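PDB 5TD3: catechol 1,2-dioxygenase from Burkholderia vietnamiensis, which probably cleaves the aromatic ring of catechol between its two hydroxyl-bearing carbons, using molecular oxygen to give cis,cis-muconate. Local coordinates for residues Ala101-Ala105 against Leu106-Gly110. Sequence-based numbering, arbitrary orientation.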
loop_
_atom_site.group_PDB
_atom_site.type_symbol
_atom_site.label_atom_id
_atom_site.label_comp_id
_atom_site.label_asym_id
_atom_site.label_seq_id
_atom_site.Cartn_x
_atom_site.Cartn_y
_atom_site.Cartn_z
ATOM N N ALA A 101 -22.252 9.716 12.387
ATOM C CA ALA A 101 -22.437 9.614 13.834
ATOM C C ALA A 101 -22.061 10.914 14.530
ATOM O O ALA A 101 -22.694 11.308 15.518
ATOM C CB ALA A 101 -21.614 8.451 14.383
ATOM N N ALA A 102 -21.015 11.584 14.042
ATOM C CA ALA A 102 -20.626 12.864 14.615
ATOM C C ALA A 102 -21.732 13.899 14.425
ATOM O O ALA A 102 -22.080 14.630 15.357
ATOM C CB ALA A 102 -19.305 13.329 13.994
ATOM N N ASP A 103 -22.297 13.973 13.220
ATOM C CA ASP A 103 -23.398 14.900 12.972
ATOM C C ASP A 103 -24.592 14.598 13.867
ATOM O O ASP A 103 -25.209 15.518 14.422
ATOM C CB ASP A 103 -23.816 14.842 11.505
ATOM C CG ASP A 103 -22.818 15.511 10.587
ATOM O OD1 ASP A 103 -21.869 16.152 11.097
ATOM O OD2 ASP A 103 -23.007 15.414 9.354
ATOM N N ALA A 104 -24.950 13.316 13.999
ATOM C CA ALA A 104 -26.099 12.955 14.826
ATOM C C ALA A 104 -25.865 13.368 16.273
ATOM O O ALA A 104 -26.782 13.841 16.954
ATOM C CB ALA A 104 -26.371 11.448 14.718
ATOM N N ALA A 105 -24.623 13.223 16.748
ATOM C CA ALA A 105 -24.268 13.697 18.083
ATOM C C ALA A 105 -24.408 15.208 18.206
ATOM O O ALA A 105 -24.732 15.712 19.288
ATOM C CB ALA A 105 -22.836 13.264 18.423
ATOM N N LEU A 106 -24.188 15.950 17.119
ATOM C CA LEU A 106 -24.293 17.406 17.137
ATOM C C LEU A 106 -25.656 17.913 16.696
ATOM O O LEU A 106 -25.840 19.131 16.582
ATOM C CB LEU A 106 -23.220 18.039 16.240
ATOM C CG LEU A 106 -21.747 17.877 16.606
ATOM C CD1 LEU A 106 -20.872 18.284 15.438
ATOM C CD2 LEU A 106 -21.409 18.687 17.842
ATOM N N GLY A 107 -26.615 17.024 16.456
ATOM C CA GLY A 107 -27.917 17.463 15.987
ATOM C C GLY A 107 -27.936 18.104 14.614
ATOM O O GLY A 107 -28.798 18.943 14.340
ATOM N N LEU A 108 -27.012 17.733 13.736
ATOM C CA LEU A 108 -27.029 18.244 12.363
ATOM C C LEU A 108 -27.826 17.292 11.469
ATOM O O LEU A 108 -27.304 16.704 10.522
ATOM C CB LEU A 108 -25.614 18.460 11.840
ATOM C CG LEU A 108 -24.895 19.672 12.427
ATOM C CD1 LEU A 108 -23.371 19.468 12.419
ATOM C CD2 LEU A 108 -25.314 20.954 11.716
ATOM N N ASP A 109 -29.102 17.094 11.817
ATOM C CA ASP A 109 -29.916 16.145 11.072
ATOM C C ASP A 109 -30.911 16.828 10.140
ATOM O O ASP A 109 -31.266 18.001 10.299
ATOM C CB ASP A 109 -30.688 15.232 12.033
ATOM C CG ASP A 109 -29.885 14.865 13.267
ATOM O OD1 ASP A 109 -28.857 14.170 13.120
ATOM O OD2 ASP A 109 -30.299 15.258 14.382
ATOM N N GLY A 110 -31.426 16.031 9.202
ATOM C CA GLY A 110 -32.418 16.488 8.256
ATOM C C GLY A 110 -31.881 16.871 6.891
ATOM O O GLY A 110 -32.681 17.094 5.977
HETATM O O HOH W 1 -29.574 13.659 16.365
#
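Ala-102 O accepts a bond from Leu-106 N at 3.0 Å, in the last turn of the helix. The Leu-106 side chain packs against the outer end of the same carbonyl, with CG 3.5 Å from Ala-102 O. Its CG stands anti to its own carbonyl carbon (chi1 -65°), which places the branch beside Ala-102 O.

Asp-103 O takes a nearly straight bond. Leu-108 N donates to Asp-103 O at 2.9 Å with an N-H...O angle of 166°, from above the carbonyl plane. Leu-106 N adds a weak second bond to this oxygen. The Leu-108 side chain crosses that of Asp-103 at a slant, and its CD1 comes 3.9 Å from Asp-103 OD1. The carboxylate itself forms salt bridges through OD2 with Arg-246 and Arg-114.

Ala-104 O accepts a weak bond from Gly-107 N. A water also donates to Ala-104 O and to Asp-109 OD2, the latter at 2.6 Å. Asp-109 OD1 approaches Ala-104 CA to 3.5 Å. Ala-105 packs on Ile-11 of the second subunit.

Gly-107 has positive phi (65°); with Leu-108 N on Asp-103 O and the weak Gly-107 N bond to Ala-104 O it makes a Schellman motif. Backbone N-H groups and one bridging water thus satisfy carbonyls of the last helical turn, while the buried Asp-103 ties this exposed helix end to two arginines by charge.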